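Local coordinates for protein NADH kinase POS5 (Saccharomyces cerevisiae, PDB 3AFO) that phosphorylates NADH, and less readily NAD(+), with ATP in mitochondria, making it a key source of the cellular reductant NADPH, at residues M199-T213 / A229-Y243. Residues are numbered along the deposited sequence; the frame is centred on the assembly and turned at random.
With NAI (1,4-dihydronicotinamide adenine dinucleotide), chain C.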
loop_
_atom_site.group_PDB
_atom_site.type_symbol
_atom_site.label_atom_id
_atom_site.label_comp_id
_atom_site.label_asym_id
_atom_site.label_seq_id
_atom_site.Cartn_x
_atom_site.Cartn_y
_atom_site.Cartn_z
ATOM N N MET A 199 -2.501 16.093 20.268
ATOM C CA MET A 199 -2.805 14.767 20.785
ATOM C C MET A 199 -2.824 13.727 19.650
ATOM O O MET A 199 -2.422 12.575 19.846
ATOM C CB MET A 199 -4.162 14.822 21.487
ATOM C CG MET A 199 -4.732 13.523 21.907
ATOM S SD MET A 199 -6.161 13.832 22.964
ATOM C CE MET A 199 -6.487 12.151 23.439
ATOM N N ASN A 200 -3.309 14.156 18.489
ATOM C CA ASN A 200 -3.418 13.327 17.289
ATOM C C ASN A 200 -2.249 13.559 16.354
ATOM O O ASN A 200 -1.421 12.663 16.112
ATOM C CB ASN A 200 -4.690 13.693 16.522
ATOM C CG ASN A 200 -5.784 12.657 16.618
ATOM O OD1 ASN A 200 -6.789 12.773 15.907
ATOM N ND2 ASN A 200 -5.619 11.650 17.470
ATOM N N ASP A 201 -2.208 14.761 15.795
ATOM C CA ASP A 201 -1.288 15.031 14.716
ATOM C C ASP A 201 -1.034 16.488 14.413
ATOM O O ASP A 201 -1.772 17.384 14.842
ATOM C CB ASP A 201 -1.760 14.318 13.436
ATOM C CG ASP A 201 -3.248 14.493 13.167
ATOM O OD1 ASP A 201 -3.826 15.569 13.476
ATOM O OD2 ASP A 201 -3.841 13.537 12.619
ATOM N N ILE A 202 0.031 16.696 13.647
ATOM C CA ILE A 202 0.364 17.964 13.049
ATOM C C ILE A 202 0.495 17.683 11.563
ATOM O O ILE A 202 1.231 16.762 11.164
ATOM C CB ILE A 202 1.693 18.499 13.610
ATOM C CG1 ILE A 202 1.531 18.772 15.113
ATOM C CG2 ILE A 202 2.147 19.773 12.836
ATOM C CD1 ILE A 202 2.749 18.412 15.963
ATOM N N PHE A 203 -0.210 18.446 10.735
ATOM C CA PHE A 203 -0.090 18.218 9.287
ATOM C C PHE A 203 -0.069 19.451 8.419
ATOM O O PHE A 203 -0.587 20.503 8.793
ATOM C CB PHE A 203 -1.087 17.156 8.755
ATOM C CG PHE A 203 -2.542 17.500 8.936
ATOM C CD1 PHE A 203 -3.238 18.202 7.955
ATOM C CD2 PHE A 203 -3.234 17.062 10.048
ATOM C CE1 PHE A 203 -4.597 18.490 8.116
ATOM C CE2 PHE A 203 -4.604 17.346 10.206
ATOM C CZ PHE A 203 -5.274 18.059 9.245
ATOM N N LEU A 204 0.601 19.300 7.283
ATOM C CA LEU A 204 0.718 20.315 6.260
ATOM C C LEU A 204 -0.035 19.794 5.045
ATOM O O LEU A 204 0.037 18.603 4.732
ATOM C CB LEU A 204 2.187 20.551 5.921
ATOM C CG LEU A 204 3.027 21.155 7.052
ATOM C CD1 LEU A 204 4.515 21.045 6.746
ATOM C CD2 LEU A 204 2.635 22.631 7.276
ATOM N N HIS A 205 -0.779 20.671 4.377
ATOM C CA HIS A 205 -1.595 20.250 3.244
ATOM C C HIS A 205 -1.766 21.401 2.258
ATOM O O HIS A 205 -1.862 22.554 2.676
ATOM C CB HIS A 205 -2.958 19.752 3.719
ATOM C CG HIS A 205 -3.644 18.857 2.733
ATOM N ND1 HIS A 205 -4.258 19.339 1.598
ATOM C CD2 HIS A 205 -3.784 17.512 2.694
ATOM C CE1 HIS A 205 -4.750 18.329 0.903
ATOM N NE2 HIS A 205 -4.486 17.210 1.553
ATOM N N ARG A 206 -1.800 21.083 0.965
ATOM C CA ARG A 206 -2.003 22.077 -0.093
ATOM C C ARG A 206 -3.351 22.787 0.041
ATOM O O ARG A 206 -3.498 23.916 -0.410
ATOM C CB ARG A 206 -1.859 21.438 -1.481
ATOM C CG ARG A 206 -2.916 20.380 -1.814
ATOM C CD ARG A 206 -2.778 19.863 -3.248
ATOM N NE ARG A 206 -3.812 18.872 -3.562
ATOM C CZ ARG A 206 -5.052 19.163 -3.958
ATOM N NH1 ARG A 206 -5.430 20.431 -4.116
ATOM N NH2 ARG A 206 -5.915 18.185 -4.213
ATOM N N GLY A 207 -4.320 22.111 0.661
ATOM C CA GLY A 207 -5.635 22.684 0.965
ATOM C C GLY A 207 -6.344 23.242 -0.253
ATOM O O GLY A 207 -6.627 22.512 -1.200
ATOM N N ASN A 208 -6.606 24.548 -0.224
ATOM C CA ASN A 208 -7.288 25.250 -1.316
ATOM C C ASN A 208 -6.478 25.372 -2.606
ATOM O O ASN A 208 -7.045 25.524 -3.686
ATOM C CB ASN A 208 -7.670 26.659 -0.863
ATOM C CG ASN A 208 -8.892 27.178 -1.573
ATOM O OD1 ASN A 208 -9.907 26.487 -1.663
ATOM N ND2 ASN A 208 -8.807 28.407 -2.085
ATOM N N SER A 209 -5.156 25.350 -2.477
ATOM C CA SER A 209 -4.258 25.497 -3.608
ATOM C C SER A 209 -4.302 24.249 -4.507
ATOM O O SER A 209 -4.342 23.126 -3.996
ATOM C CB SER A 209 -2.840 25.755 -3.103
ATOM O OG SER A 209 -1.900 25.641 -4.143
ATOM N N PRO A 210 -4.313 24.447 -5.842
ATOM C CA PRO A 210 -4.338 23.318 -6.778
ATOM C C PRO A 210 -2.957 22.707 -7.002
ATOM O O PRO A 210 -2.850 21.637 -7.618
ATOM C CB PRO A 210 -4.852 23.944 -8.079
ATOM C CG PRO A 210 -4.504 25.382 -7.991
ATOM C CD PRO A 210 -4.495 25.745 -6.528
ATOM N N HIS A 211 -1.923 23.391 -6.516
ATOM C CA HIS A 211 -0.544 22.953 -6.709
ATOM C C HIS A 211 -0.044 22.174 -5.506
ATOM O O HIS A 211 -0.507 22.370 -4.375
ATOM C CB HIS A 211 0.376 24.144 -6.963
ATOM C CG HIS A 211 -0.212 25.168 -7.880
ATOM N ND1 HIS A 211 -0.407 24.939 -9.226
ATOM C CD2 HIS A 211 -0.657 26.424 -7.643
ATOM C CE1 HIS A 211 -0.943 26.011 -9.779
ATOM N NE2 HIS A 211 -1.100 26.929 -8.842
ATOM N N LEU A 212 0.915 21.298 -5.762
ATOM C CA LEU A 212 1.444 20.427 -4.733
ATOM C C LEU A 212 2.383 21.222 -3.838
ATOM O O LEU A 212 3.025 22.170 -4.295
ATOM C CB LEU A 212 2.169 19.232 -5.371
ATOM C CG LEU A 212 1.280 18.139 -5.988
ATOM C CD1 LEU A 212 0.555 18.577 -7.273
ATOM C CD2 LEU A 212 2.087 16.916 -6.286
ATOM N N THR A 213 2.436 20.835 -2.564
ATOM C CA THR A 213 3.385 21.400 -1.610
ATOM C C THR A 213 4.765 20.837 -1.928
ATOM O O THR A 213 4.874 19.735 -2.456
ATOM C CB THR A 213 3.030 21.015 -0.146
ATOM O OG1 THR A 213 3.220 19.607 0.043
ATOM C CG2 THR A 213 1.579 21.358 0.188
ATOM N N ALA A 229 3.891 16.799 -2.774
ATOM C CA ALA A 229 2.722 16.013 -2.355
ATOM C C ALA A 229 1.535 16.890 -2.038
ATOM O O ALA A 229 1.657 18.116 -2.052
ATOM C CB ALA A 229 3.093 15.189 -1.111
ATOM N N ASP A 230 0.396 16.270 -1.726
ATOM C CA ASP A 230 -0.676 16.982 -1.027
ATOM C C ASP A 230 -0.171 17.559 0.297
ATOM O O ASP A 230 -0.576 18.660 0.702
ATOM C CB ASP A 230 -1.885 16.067 -0.767
ATOM C CG ASP A 230 -2.751 15.884 -1.987
ATOM O OD1 ASP A 230 -2.475 16.516 -3.032
ATOM O OD2 ASP A 230 -3.710 15.099 -1.906
ATOM N N GLY A 231 0.688 16.798 0.988
ATOM C CA GLY A 231 1.234 17.231 2.270
ATOM C C GLY A 231 1.900 16.110 3.045
ATOM O O GLY A 231 2.328 15.112 2.467
ATOM N N VAL A 232 1.970 16.268 4.360
ATOM C CA VAL A 232 2.606 15.278 5.223
ATOM C C VAL A 232 1.982 15.398 6.608
ATOM O O VAL A 232 1.574 16.499 7.013
ATOM C CB VAL A 232 4.143 15.508 5.290
ATOM C CG1 VAL A 232 4.469 16.810 6.017
ATOM C CG2 VAL A 232 4.873 14.314 5.950
ATOM N N ALA A 233 1.922 14.284 7.327
ATOM C CA ALA A 233 1.364 14.248 8.675
ATOM C C ALA A 233 2.412 13.714 9.635
ATOM O O ALA A 233 3.097 12.737 9.321
ATOM C CB ALA A 233 0.113 13.359 8.714
ATOM N N LEU A 234 2.537 14.378 10.788
ATOM C CA LEU A 234 3.312 13.893 11.916
ATOM C C LEU A 234 2.315 13.530 13.007
ATOM O O LEU A 234 1.522 14.384 13.423
ATOM C CB LEU A 234 4.264 14.983 12.415
ATOM C CG LEU A 234 5.196 15.490 11.301
ATOM C CD1 LEU A 234 5.898 16.765 11.656
ATOM C CD2 LEU A 234 6.205 14.420 10.883
ATOM N N ALA A 235 2.336 12.275 13.465
ATOM C CA ALA A 235 1.280 11.784 14.348
ATOM C C ALA A 235 1.844 11.105 15.576
ATOM O O ALA A 235 2.934 10.521 15.542
ATOM C CB ALA A 235 0.340 10.827 13.601
ATOM N N THR A 236 1.105 11.210 16.671
ATOM C CA THR A 236 1.357 10.378 17.833
ATOM C C THR A 236 0.819 8.991 17.495
ATOM O O THR A 236 0.073 8.840 16.525
ATOM C CB THR A 236 0.557 10.873 19.045
ATOM O OG1 THR A 236 -0.834 10.864 18.707
ATOM C CG2 THR A 236 0.980 12.293 19.448
ATOM N N PRO A 237 1.159 7.983 18.320
ATOM C CA PRO A 237 0.532 6.663 18.220
ATOM C C PRO A 237 -0.993 6.755 18.324
ATOM O O PRO A 237 -1.701 6.060 17.589
ATOM C CB PRO A 237 1.115 5.924 19.423
ATOM C CG PRO A 237 2.528 6.530 19.518
ATOM C CD PRO A 237 2.243 7.997 19.326
ATOM N N THR A 238 -1.492 7.623 19.205
ATOM C CA THR A 238 -2.936 7.907 19.257
ATOM C C THR A 238 -3.453 8.348 17.874
ATOM O O THR A 238 -4.493 7.875 17.405
ATOM C CB THR A 238 -3.258 8.979 20.341
ATOM O OG1 THR A 238 -3.004 8.410 21.632
ATOM C CG2 THR A 238 -4.721 9.423 20.269
ATOM N N GLY A 239 -2.697 9.214 17.205
ATOM C CA GLY A 239 -3.077 9.704 15.874
ATOM C C GLY A 239 -2.830 8.742 14.720
ATOM O O GLY A 239 -3.196 9.045 13.582
ATOM N N SER A 240 -2.206 7.595 15.000
ATOM C CA SER A 240 -1.947 6.586 13.949
ATOM C C SER A 240 -3.245 6.031 13.350
ATOM O O SER A 240 -3.278 5.609 12.196
ATOM C CB SER A 240 -1.063 5.436 14.463
ATOM O OG SER A 240 -1.783 4.571 15.331
ATOM N N THR A 241 -4.316 6.057 14.127
ATOM C CA THR A 241 -5.609 5.606 13.627
ATOM C C THR A 241 -6.431 6.742 13.006
ATOM O O THR A 241 -7.567 6.530 12.579
ATOM C CB THR A 241 -6.406 4.871 14.731
ATOM O OG1 THR A 241 -6.448 5.680 15.918
ATOM C CG2 THR A 241 -5.736 3.543 15.061
ATOM N N ALA A 242 -5.842 7.932 12.916
ATOM C CA ALA A 242 -6.556 9.110 12.386
ATOM C C ALA A 242 -6.103 9.406 10.942
ATOM O O ALA A 242 -6.068 8.473 10.119
ATOM C CB ALA A 242 -6.363 10.308 13.324
ATOM N N TYR A 243 -5.755 10.652 10.612
ATOM C CA TYR A 243 -5.348 10.992 9.228
ATOM C C TYR A 243 -4.255 10.053 8.678
ATOM O O TYR A 243 -4.304 9.628 7.520
ATOM C CB TYR A 243 -4.849 12.451 9.150
ATOM C CG TYR A 243 -4.981 13.154 7.801
ATOM C CD1 TYR A 243 -4.821 14.545 7.719
ATOM C CD2 TYR A 243 -5.274 12.455 6.623
ATOM C CE1 TYR A 243 -4.931 15.217 6.519
ATOM C CE2 TYR A 243 -5.400 13.127 5.389
ATOM C CZ TYR A 243 -5.224 14.512 5.357
ATOM O OH TYR A 243 -5.351 15.209 4.180
HETATM P PA NAI C . -13.303 15.384 11.904
HETATM O O1A NAI C . -14.659 14.994 12.415
HETATM O O2A NAI C . -13.309 16.241 10.527
HETATM O O5B NAI C . -12.421 14.142 11.551
HETATM C C5B NAI C . -12.404 13.141 12.450
HETATM C C4B NAI C . -12.720 11.863 11.760
HETATM O O4B NAI C . -11.536 11.106 12.126
HETATM C C3B NAI C . -13.872 11.382 12.636
HETATM O O3B NAI C . -14.520 10.278 12.001
HETATM C C2B NAI C . -13.114 10.936 13.888
HETATM O O2B NAI C . -13.820 9.935 14.609
HETATM C C1B NAI C . -11.860 10.303 13.286
HETATM N N9A NAI C . -10.714 10.364 14.237
HETATM C C8A NAI C . -10.174 11.453 14.794
HETATM N N7A NAI C . -9.163 11.080 15.596
HETATM C C5A NAI C . -9.048 9.753 15.528
HETATM C C6A NAI C . -8.201 8.809 16.113
HETATM N N6A NAI C . -7.210 9.155 16.961
HETATM N N1A NAI C . -8.395 7.510 15.810
HETATM C C2A NAI C . -9.352 7.116 14.983
HETATM N N3A NAI C . -10.170 7.988 14.411
HETATM C C4A NAI C . -10.044 9.302 14.668
HETATM O O3 NAI C . -12.454 16.341 12.962
HETATM P PN NAI C . -12.192 15.935 14.494
HETATM O O1N NAI C . -13.169 14.882 14.922
HETATM O O2N NAI C . -12.026 17.229 15.188
HETATM O O5D NAI C . -10.740 15.184 14.505
HETATM C C5D NAI C . -9.593 15.823 13.971
HETATM C C4D NAI C . -8.758 14.808 13.206
HETATM O O4D NAI C . -9.375 14.660 11.906
HETATM C C3D NAI C . -7.370 15.316 12.849
HETATM O O3D NAI C . -6.464 15.146 13.947
HETATM C C2D NAI C . -7.009 14.390 11.665
HETATM O O2D NAI C . -6.232 13.279 12.137
HETATM C C1D NAI C . -8.404 13.884 11.192
HETATM N N1N NAI C . -8.509 14.144 9.747
HETATM C C2N NAI C . -8.600 13.039 8.908
HETATM C C3N NAI C . -8.678 13.192 7.534
HETATM C C7N NAI C . -8.795 11.919 6.658
HETATM O O7N NAI C . -8.908 11.971 5.435
HETATM N N7N NAI C . -8.776 10.781 7.324
HETATM C C4N NAI C . -8.667 14.484 6.991
HETATM C C5N NAI C . -8.570 15.617 7.825
HETATM C C6N NAI C . -8.483 15.462 9.210
HETATM O O HOH W 1 -2.731 11.248 11.948
HETATM O O HOH W 2 -5.397 14.977 0.226
#
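Ile202 and Leu204 exchange paired backbone hydrogen bonds with Leu234 and Val232, joining strands 201-205 and 231-235 as antiparallel neighbours in the middle of a sheet of the C-terminal domain. Thr236 continues the join: its N bonds to Asn200 O, and its OG1, which accepts from Gly239 N in an ST motif, donates to Met199 O at 2.6 Å. Ile202, Leu204 and Leu234 pack against strand 316-321, whereas Asp201, Phe203 and His205 point to the face on which the nucleotide lies.

There the aromatic contact is T-shaped. The Tyr243 edge comes down over the centre of the Phe203 face, ring centroids 4.8 Å apart and planes at 88°. Phe203 CG sits between its backbone N and carbonyl carbon, and this chi1 of 61° turns the ring so that its face meets the Tyr243 edge. One face of Tyr243 lies under the dihydronicotinamide, with NAI C4N over its centre.

Recognition of the nicotinamide ribose is polar. Asp201 OD2 takes a very short 2.5 Å bond from NAI O2D, the same oxygen to which Tyr243 N donates, and a water links OD2 to Gly239 O. For the adenine, Thr241 OG1 donates to NAI N1A, and NAI N6A to Thr238 O.

Charges meet at the far end. Arg206 NE donates to Asp230 OD1 at 2.8 Å, in the guanidinium plane but from above the carboxylate plane, while NH1 reaches Ser209 O across a type II' turn. Asp230 OD2 and Arg206 NH2 both bond Tyr243 OH of the second subunit, and a water joins OD2 to His205 NE2. An alanine replacing Arg206 would probably leave Asp230 without its charge mate and cost that tyrosine one of its two bonds across the interface.

The chemistry thus implies two roles: Asp201 and the loop after strand 231-235 grip nicotinamide ribose and adenine, and the Arg206-Asp230 end holds Tyr243 of the second subunit at the subunit interface.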